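Long-range contacts in clostripain-related protein (Bacteroides thetaiotaomicron, PDB 6N9J), which is a secreted clostripain-family (C11) cysteine protease that probably hydrolyses peptide bonds and is trapped here by an irreversible peptide inhibitor: residues N47-M52 against L60-K65; T12-I17 against K90-T95. All blocks are in the same frame, centred on the assembly; numbering follows the deposited sequence.

Interaction 1. Residues N47-M52 against L60-K65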
ATOM      1  N   ASN A  47     -14.121  -0.572 -15.791  1.00 23.24           N
ATOM      2  CA  ASN A  47     -12.988   0.039 -16.476  1.00 22.93           C
ATOM      3  C   ASN A  47     -11.666  -0.150 -15.727  1.00 23.38           C
ATOM      4  O   ASN A  47     -11.454   0.424 -14.665  1.00 23.50           O
ATOM      5  CB  ASN A  47     -13.242   1.532 -16.697  1.00 23.01           C
ATOM      6  CG  ASN A  47     -14.641   1.820 -17.217  1.00 28.72           C
ATOM      7  OD1 ASN A  47     -14.971   1.513 -18.365  1.00 33.91           O
ATOM      8  ND2 ASN A  47     -15.462   2.430 -16.382  1.00 29.10           N
ATOM      9  N   LEU A  48     -10.779  -0.961 -16.294  1.00 24.39           N
ATOM     10  CA  LEU A  48      -9.429  -1.104 -15.764  1.00 22.49           C
ATOM     11  C   LEU A  48      -8.467  -0.202 -16.536  1.00 20.17           C
ATOM     12  O   LEU A  48      -8.152  -0.472 -17.693  1.00 19.92           O
ATOM     13  CB  LEU A  48      -8.969  -2.564 -15.835  1.00 23.15           C
ATOM     14  CG  LEU A  48      -7.574  -2.839 -15.250  1.00 21.22           C
ATOM     15  CD1 LEU A  48      -7.506  -2.467 -13.767  1.00 18.49           C
ATOM     16  CD2 LEU A  48      -7.229  -4.311 -15.474  1.00 21.94           C
ATOM     17  N   LEU A  49      -8.022   0.874 -15.888  1.00 16.21           N
ATOM     18  CA  LEU A  49      -7.096   1.830 -16.478  1.00 17.31           C
ATOM     19  C   LEU A  49      -5.692   1.608 -15.912  1.00 18.84           C
ATOM     20  O   LEU A  49      -5.533   1.234 -14.760  1.00 19.15           O
ATOM     21  CB  LEU A  49      -7.559   3.269 -16.217  1.00 16.27           C
ATOM     22  CG  LEU A  49      -8.651   3.849 -17.153  1.00 26.84           C
ATOM     23  CD1 LEU A  49      -9.808   2.912 -17.424  1.00 23.70           C
ATOM     24  CD2 LEU A  49      -9.193   5.162 -16.604  1.00 27.97           C
ATOM     25  N   VAL A  50      -4.673   1.800 -16.735  1.00 20.80           N
ATOM     26  CA  VAL A  50      -3.302   1.624 -16.279  1.00 18.73           C
ATOM     27  C   VAL A  50      -2.458   2.798 -16.753  1.00 19.22           C
ATOM     28  O   VAL A  50      -2.352   3.052 -17.970  1.00 16.95           O
ATOM     29  CB  VAL A  50      -2.673   0.297 -16.791  1.00 18.24           C
ATOM     30  CG1 VAL A  50      -1.291   0.085 -16.182  1.00 15.85           C
ATOM     31  CG2 VAL A  50      -3.565  -0.895 -16.500  1.00 15.95           C
ATOM     32  N   TYR A  51      -1.891   3.525 -15.792  1.00 17.27           N
ATOM     33  CA  TYR A  51      -0.859   4.515 -16.079  1.00 17.76           C
ATOM     34  C   TYR A  51       0.504   3.875 -15.860  1.00 16.91           C
ATOM     35  O   TYR A  51       0.834   3.461 -14.749  1.00 18.20           O
ATOM     36  CB  TYR A  51      -0.996   5.761 -15.205  1.00 18.01           C
ATOM     37  CG  TYR A  51       0.207   6.675 -15.330  1.00 20.29           C
ATOM     38  CD1 TYR A  51       0.328   7.550 -16.402  1.00 22.32           C
ATOM     39  CD2 TYR A  51       1.237   6.645 -14.383  1.00 18.48           C
ATOM     40  CE1 TYR A  51       1.429   8.376 -16.533  1.00 23.61           C
ATOM     41  CE2 TYR A  51       2.340   7.471 -14.503  1.00 20.20           C
ATOM     42  CZ  TYR A  51       2.433   8.335 -15.572  1.00 23.55           C
ATOM     43  OH  TYR A  51       3.536   9.158 -15.696  1.00 25.24           O
ATOM     44  N   MET A  52       1.295   3.795 -16.916  1.00 18.04           N
ATOM     45  CA  MET A  52       2.517   2.995 -16.884  1.00 23.26           C
ATOM     46  C   MET A  52       3.751   3.839 -17.182  1.00 23.65           C
ATOM     47  O   MET A  52       3.906   4.349 -18.298  1.00 24.61           O
ATOM     48  CB  MET A  52       2.401   1.847 -17.888  1.00 30.80           C
ATOM     49  CG  MET A  52       3.719   1.225 -18.307  1.00 38.29           C
ATOM     50  SD  MET A  52       4.227  -0.110 -17.233  1.00 27.94           S
ATOM     51  CE  MET A  52       3.377  -1.498 -17.947  1.00 18.22           C
ATOM     52  N   LEU A  60      -1.209   6.272 -20.582  1.00 25.59           N
ATOM     53  CA  LEU A  60      -2.398   5.945 -19.812  1.00 23.62           C
ATOM     54  C   LEU A  60      -3.294   5.133 -20.726  1.00 25.83           C
ATOM     55  O   LEU A  60      -3.736   5.641 -21.752  1.00 28.90           O
ATOM     56  CB  LEU A  60      -3.110   7.213 -19.323  1.00 19.99           C
ATOM     57  CG  LEU A  60      -4.477   7.045 -18.652  1.00 20.14           C
ATOM     58  CD1 LEU A  60      -4.319   6.369 -17.307  1.00 18.29           C
ATOM     59  CD2 LEU A  60      -5.197   8.384 -18.504  1.00 18.32           C
ATOM     60  N   ILE A  61      -3.533   3.867 -20.391  1.00 25.29           N
ATOM     61  CA  ILE A  61      -4.396   3.031 -21.228  1.00 24.29           C
ATOM     62  C   ILE A  61      -5.608   2.497 -20.502  1.00 23.68           C
ATOM     63  O   ILE A  61      -5.728   2.583 -19.278  1.00 23.97           O
ATOM     64  CB  ILE A  61      -3.657   1.805 -21.804  1.00 26.58           C
ATOM     65  CG1 ILE A  61      -3.133   0.924 -20.675  1.00 28.14           C
ATOM     66  CG2 ILE A  61      -2.552   2.231 -22.748  1.00 26.80           C
ATOM     67  CD1 ILE A  61      -2.433  -0.324 -21.147  1.00 29.40           C
ATOM     68  N   ARG A  62      -6.501   1.929 -21.292  1.00 25.09           N
ATOM     69  CA  ARG A  62      -7.631   1.175 -20.794  1.00 24.37           C
ATOM     70  C   ARG A  62      -7.628  -0.187 -21.476  1.00 24.45           C
ATOM     71  O   ARG A  62      -7.435  -0.278 -22.697  1.00 25.24           O
ATOM     72  CB  ARG A  62      -8.945   1.911 -21.068  1.00 26.74           C
ATOM     73  CG  ARG A  62     -10.186   1.105 -20.713  1.00 27.05           C
ATOM     74  CD  ARG A  62     -11.469   1.833 -21.090  1.00 27.52           C
ATOM     75  NE  ARG A  62     -12.642   1.098 -20.629  1.00 29.52           N
ATOM     76  CZ  ARG A  62     -13.272   0.169 -21.341  1.00 30.89           C
ATOM     77  NH1 ARG A  62     -12.845  -0.132 -22.561  1.00 35.18           N
ATOM     78  NH2 ARG A  62     -14.328  -0.456 -20.833  1.00 27.13           N
ATOM     79  N   LEU A  63      -7.840  -1.235 -20.689  1.00 20.53           N
ATOM     80  CA  LEU A  63      -7.895  -2.587 -21.224  1.00 22.30           C
ATOM     81  C   LEU A  63      -9.315  -2.930 -21.656  1.00 27.82           C
ATOM     82  O   LEU A  63     -10.256  -2.812 -20.880  1.00 31.47           O
ATOM     83  CB  LEU A  63      -7.387  -3.594 -20.188  1.00 22.20           C
ATOM     84  CG  LEU A  63      -5.954  -3.338 -19.708  1.00 23.99           C
ATOM     85  CD1 LEU A  63      -5.496  -4.401 -18.714  1.00 24.50           C
ATOM     86  CD2 LEU A  63      -5.018  -3.284 -20.900  1.00 24.94           C
ATOM     87  N   ARG A  64      -9.468  -3.347 -22.906  1.00 31.00           N
ATOM     88  CA  ARG A  64     -10.788  -3.602 -23.462  1.00 32.96           C
ATOM     89  C   ARG A  64     -10.794  -4.972 -24.127  1.00 32.43           C
ATOM     90  O   ARG A  64      -9.774  -5.418 -24.642  1.00 31.55           O
ATOM     91  CB  ARG A  64     -11.158  -2.498 -24.454  1.00 36.40           C
ATOM     92  CG  ARG A  64     -12.629  -2.406 -24.793  1.00 39.33           C
ATOM     93  CD  ARG A  64     -12.844  -2.383 -26.290  1.00 41.57           C
ATOM     94  NE  ARG A  64     -11.766  -1.707 -27.006  1.00 41.06           N
ATOM     95  CZ  ARG A  64     -11.509  -1.882 -28.301  1.00 43.69           C
ATOM     96  NH1 ARG A  64     -10.509  -1.231 -28.874  1.00 44.30           N
ATOM     97  NH2 ARG A  64     -12.248  -2.715 -29.028  1.00 45.53           N
ATOM     98  N   LYS A  65     -11.929  -5.653 -24.103  1.00 37.14           N
ATOM     99  CA  LYS A  65     -12.030  -6.945 -24.774  1.00 45.25           C
ATOM    100  C   LYS A  65     -12.720  -6.844 -26.136  1.00 51.78           C
ATOM    101  O   LYS A  65     -13.770  -6.213 -26.279  1.00 51.88           O
ATOM    102  CB  LYS A  65     -12.768  -7.954 -23.892  1.00 46.37           C
ATOM    103  CG  LYS A  65     -11.952  -9.199 -23.567  1.00 47.68           C
ATOM    104  CD  LYS A  65     -12.705 -10.146 -22.635  1.00 48.19           C
ATOM    105  CE  LYS A  65     -13.113  -9.456 -21.335  1.00 45.90           C
ATOM    106  NZ  LYS A  65     -13.944 -10.348 -20.461  1.00 45.50           N
TER
HETATM  107  O   HOH W   1     -11.696  -1.927 -18.763  1.00 15.75           O

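Interaction 2. Residues T12-I17 against K90-T95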
ATOM      1  N   THR A  12     -14.562   2.118 -12.010  1.00 20.50           N
ATOM      2  CA  THR A  12     -13.291   2.396 -12.658  1.00 20.23           C
ATOM      3  C   THR A  12     -12.140   2.215 -11.662  1.00 19.74           C
ATOM      4  O   THR A  12     -12.085   2.903 -10.639  1.00 18.64           O
ATOM      5  CB  THR A  12     -13.241   3.833 -13.222  1.00 22.38           C
ATOM      6  OG1 THR A  12     -14.197   3.979 -14.282  1.00 26.97           O
ATOM      7  CG2 THR A  12     -11.854   4.150 -13.765  1.00 21.80           C
ATOM      8  N   VAL A  13     -11.231   1.292 -11.959  1.00 18.45           N
ATOM      9  CA  VAL A  13     -10.018   1.139 -11.160  1.00 17.77           C
ATOM     10  C   VAL A  13      -8.819   1.568 -11.974  1.00 17.23           C
ATOM     11  O   VAL A  13      -8.614   1.083 -13.088  1.00 17.69           O
ATOM     12  CB  VAL A  13      -9.802  -0.316 -10.671  1.00 16.59           C
ATOM     13  CG1 VAL A  13      -8.499  -0.421  -9.846  1.00 12.83           C
ATOM     14  CG2 VAL A  13     -10.990  -0.789  -9.851  1.00 15.74           C
ATOM     15  N   LEU A  14      -8.039   2.491 -11.413  1.00 15.21           N
ATOM     16  CA  LEU A  14      -6.786   2.911 -12.004  1.00 16.25           C
ATOM     17  C   LEU A  14      -5.594   2.194 -11.359  1.00 20.30           C
ATOM     18  O   LEU A  14      -5.417   2.252 -10.138  1.00 19.28           O
ATOM     19  CB  LEU A  14      -6.618   4.429 -11.862  1.00 16.49           C
ATOM     20  CG  LEU A  14      -5.240   4.994 -12.238  1.00 18.05           C
ATOM     21  CD1 LEU A  14      -4.973   4.793 -13.743  1.00 21.09           C
ATOM     22  CD2 LEU A  14      -5.145   6.468 -11.875  1.00 15.02           C
ATOM     23  N   VAL A  15      -4.783   1.512 -12.165  1.00 19.86           N
ATOM     24  CA  VAL A  15      -3.504   1.008 -11.666  1.00 17.19           C
ATOM     25  C   VAL A  15      -2.396   1.996 -12.018  1.00 17.59           C
ATOM     26  O   VAL A  15      -2.105   2.226 -13.204  1.00 14.01           O
ATOM     27  CB  VAL A  15      -3.150  -0.364 -12.240  1.00 17.61           C
ATOM     28  CG1 VAL A  15      -1.831  -0.865 -11.613  1.00 16.01           C
ATOM     29  CG2 VAL A  15      -4.268  -1.330 -11.992  1.00 13.36           C
ATOM     30  N   TYR A  16      -1.793   2.587 -10.991  1.00 13.04           N
ATOM     31  CA  TYR A  16      -0.842   3.680 -11.187  1.00 15.40           C
ATOM     32  C   TYR A  16       0.586   3.193 -10.966  1.00 17.80           C
ATOM     33  O   TYR A  16       1.010   2.967  -9.823  1.00 16.26           O
ATOM     34  CB  TYR A  16      -1.155   4.839 -10.239  1.00 15.82           C
ATOM     35  CG  TYR A  16      -0.421   6.124 -10.550  1.00 17.36           C
ATOM     36  CD1 TYR A  16       0.945   6.266 -10.272  1.00 18.26           C
ATOM     37  CD2 TYR A  16      -1.090   7.199 -11.104  1.00 13.91           C
ATOM     38  CE1 TYR A  16       1.620   7.450 -10.570  1.00 17.51           C
ATOM     39  CE2 TYR A  16      -0.434   8.381 -11.402  1.00 15.57           C
ATOM     40  CZ  TYR A  16       0.921   8.511 -11.124  1.00 16.74           C
ATOM     41  OH  TYR A  16       1.553   9.700 -11.421  1.00 15.58           O
ATOM     42  N   ILE A  17       1.326   3.042 -12.059  1.00 17.80           N
ATOM     43  CA  ILE A  17       2.650   2.435 -11.989  1.00 19.50           C
ATOM     44  C   ILE A  17       3.773   3.453 -12.129  1.00 18.58           C
ATOM     45  O   ILE A  17       4.138   3.823 -13.243  1.00 17.57           O
ATOM     46  CB  ILE A  17       2.823   1.359 -13.075  1.00 17.01           C
ATOM     47  CG1 ILE A  17       1.765   0.275 -12.886  1.00 14.71           C
ATOM     48  CG2 ILE A  17       4.241   0.760 -13.030  1.00 16.37           C
ATOM     49  CD1 ILE A  17       1.695  -0.715 -14.037  1.00 15.30           C
ATOM     50  N   LYS A  90      -1.861  14.467 -10.500  1.00 18.92           N
ATOM     51  CA  LYS A  90      -3.140  15.146 -10.612  1.00 23.85           C
ATOM     52  C   LYS A  90      -3.659  15.110 -12.049  1.00 26.86           C
ATOM     53  O   LYS A  90      -4.829  14.799 -12.284  1.00 28.16           O
ATOM     54  CB  LYS A  90      -3.021  16.592 -10.128  1.00 26.75           C
ATOM     55  CG  LYS A  90      -3.026  16.749  -8.609  1.00 27.00           C
ATOM     56  CD  LYS A  90      -2.911  18.211  -8.228  1.00 29.71           C
ATOM     57  CE  LYS A  90      -3.318  18.438  -6.791  1.00 32.36           C
ATOM     58  NZ  LYS A  90      -3.419  19.901  -6.520  1.00 35.56           N
ATOM     59  N   ASN A  91      -2.789  15.410 -13.006  1.00 27.23           N
ATOM     60  CA  ASN A  91      -3.188  15.389 -14.415  1.00 28.66           C
ATOM     61  C   ASN A  91      -3.615  13.986 -14.851  1.00 27.03           C
ATOM     62  O   ASN A  91      -4.630  13.818 -15.545  1.00 27.42           O
ATOM     63  CB  ASN A  91      -2.052  15.904 -15.304  1.00 31.51           C
ATOM     64  CG  ASN A  91      -2.417  15.906 -16.792  1.00 37.13           C
ATOM     65  OD1 ASN A  91      -2.013  15.015 -17.542  1.00 39.92           O
ATOM     66  ND2 ASN A  91      -3.176  16.913 -17.222  1.00 36.25           N
ATOM     67  N   VAL A  92      -2.851  12.978 -14.432  1.00 20.52           N
ATOM     68  CA  VAL A  92      -3.214  11.598 -14.729  1.00 18.96           C
ATOM     69  C   VAL A  92      -4.591  11.277 -14.165  1.00 21.21           C
ATOM     70  O   VAL A  92      -5.433  10.722 -14.869  1.00 25.33           O
ATOM     71  CB  VAL A  92      -2.192  10.599 -14.157  1.00 19.27           C
ATOM     72  CG1 VAL A  92      -2.687   9.167 -14.344  1.00 18.12           C
ATOM     73  CG2 VAL A  92      -0.836  10.799 -14.807  1.00 21.73           C
ATOM     74  N   PHE A  93      -4.806  11.622 -12.893  1.00 20.04           N
ATOM     75  CA  PHE A  93      -6.087  11.398 -12.217  1.00 18.33           C
ATOM     76  C   PHE A  93      -7.250  12.065 -12.935  1.00 19.49           C
ATOM     77  O   PHE A  93      -8.264  11.444 -13.199  1.00 21.72           O
ATOM     78  CB  PHE A  93      -6.058  11.940 -10.784  1.00 19.20           C
ATOM     79  CG  PHE A  93      -5.276  11.095  -9.809  1.00 20.97           C
ATOM     80  CD1 PHE A  93      -4.887   9.809 -10.130  1.00 20.87           C
ATOM     81  CD2 PHE A  93      -4.955  11.594  -8.552  1.00 21.69           C
ATOM     82  CE1 PHE A  93      -4.174   9.039  -9.226  1.00 21.58           C
ATOM     83  CE2 PHE A  93      -4.233  10.827  -7.643  1.00 21.66           C
ATOM     84  CZ  PHE A  93      -3.851   9.543  -7.985  1.00 20.85           C
ATOM     85  N   THR A  94      -7.097  13.358 -13.196  1.00 21.89           N
ATOM     86  CA  THR A  94      -8.145  14.169 -13.785  1.00 25.92           C
ATOM     87  C   THR A  94      -8.587  13.585 -15.120  1.00 28.46           C
ATOM     88  O   THR A  94      -9.776  13.464 -15.388  1.00 30.23           O
ATOM     89  CB  THR A  94      -7.672  15.617 -13.973  1.00 29.96           C
ATOM     90  OG1 THR A  94      -7.432  16.200 -12.685  1.00 32.24           O
ATOM     91  CG2 THR A  94      -8.720  16.439 -14.699  1.00 30.51           C
ATOM     92  N   THR A  95      -7.616  13.195 -15.935  1.00 27.52           N
ATOM     93  CA  THR A  95      -7.883  12.585 -17.232  1.00 24.80           C
ATOM     94  C   THR A  95      -8.569  11.231 -17.098  1.00 23.80           C
ATOM     95  O   THR A  95      -9.554  10.950 -17.783  1.00 25.40           O
ATOM     96  CB  THR A  95      -6.575  12.396 -18.035  1.00 24.92           C
ATOM     97  OG1 THR A  95      -5.925  13.658 -18.202  1.00 27.15           O
ATOM     98  CG2 THR A  95      -6.860  11.799 -19.392  1.00 26.13           C
TER

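Interaction 1. Residues N47-M52 against L60-K65
Arg62 reaches across to Asn47 side-on, and NE and NH2 both donate to the single oxygen OD1. The Arg62 NH2 to Asn47 OD1 bond, 3.2 Å, lies in the amide plane on a lone pair, whereas the NE bond to the same oxygen is tilted from that plane. OD1 sits at the guanidinium edge, the two flat groups being turned 56° apart. Extended from CG to NE, the arginine chain slants across Leu49, whose CD1 touches Arg62 CG at 3.8 Å. Leu48 and Leu63 instead lie side by side, pointing the same way, with CD2 of Leu48 3.7 Å from CD1 of Leu63.

Backbone pairing fixes this register: Val50 and Ile61 form an antiparallel hydrogen-bonded pair, with Ile61 N to Val50 O at 2.8 Å, and Leu63 N donates to Leu48 O at 3.1 Å. Next to that bond, a water bridges Leu48 N and Leu63 O.

The contact is a beta hairpin within the large mixed sheet. Strand 9-18 flanks 46-53, its Thr12 accepting from Asn47 ND2; strand 70-74 continues the sheet beyond 59-65, and helix 24-37 packs on Val50 and Leu63.

Interaction 2. Residues T12-I17 against K90-T95
Helix 86-99 packs on one face of the central sheet, and its inner side meets strand 9-18 through four buried side chains: Val92 and Phe93 from the helix, Leu14 and Tyr16 from the strand. The two segments run nearly antiparallel, their axes 10.8 Å apart at an angle of 156°, and the contact between them is entirely apolar.

Leu14 and Tyr16, two residues apart on the strand, project from the same face. The leucine touches with one methyl: CD2 lies 3.8 Å from Phe93 CD1, at the edge of the phenyl ring and near its plane, and the two side chains cross at about a right angle. Phe93 has CG beside its backbone N (chi1 -75°), which swings the ring off the helix toward the strand and brings CE1 to 4.1 Å from Tyr16 CD2. The two rings are inclined at 66°, with their centroids 6.0 Å apart. Val92 meets the neighbouring ring carbon at a slant, CG1 standing 3.8 Å from Tyr16 CE2.

The phenol ring extends past this group to a polar anchor, its OH being hydrogen-bonded to the carbonyl oxygen of Ser83, while Tyr51 of the neighbouring strand 46-53 meets the ring as well. An alanine at Tyr16 would probably lose the ring that lies against both Val92 and Phe93, opening a gap between helix and strand, and leave Ser83 O without this donor.

Phe93 also touches Phe109 on strand 105-110. Alternate strand residues meeting the inward side of a helix are the packing of alpha/beta proteins at large; helix 24-37 covers the other face through Val15 and Ile17, giving an alpha/beta/alpha sandwich in keeping with the caspase-like fold of clan CD.

In the fold
Both contacts are buried and share one sheet, yet they involve it differently: one pairs its strands, the other covers a face. Interaction 1 extends it laterally through backbone bonds and an arginine-amide pair; interaction 2 lays a helix on it and relies on apolar and aromatic packing. Their centres are about 10 Å apart. Strands 9-18 and 46-53 join them: Leu49 O probably accepts from Val15 N at 2.7 Å, and Tyr51 O probably does so from Ile17 N. Tyr51 CE1 also packs 3.7 Å from Val92 CG2, so the helix rests on both strands. In sequence, the hairpin is nested inside the loop closed by interaction 2, a local pairing within a long-range one.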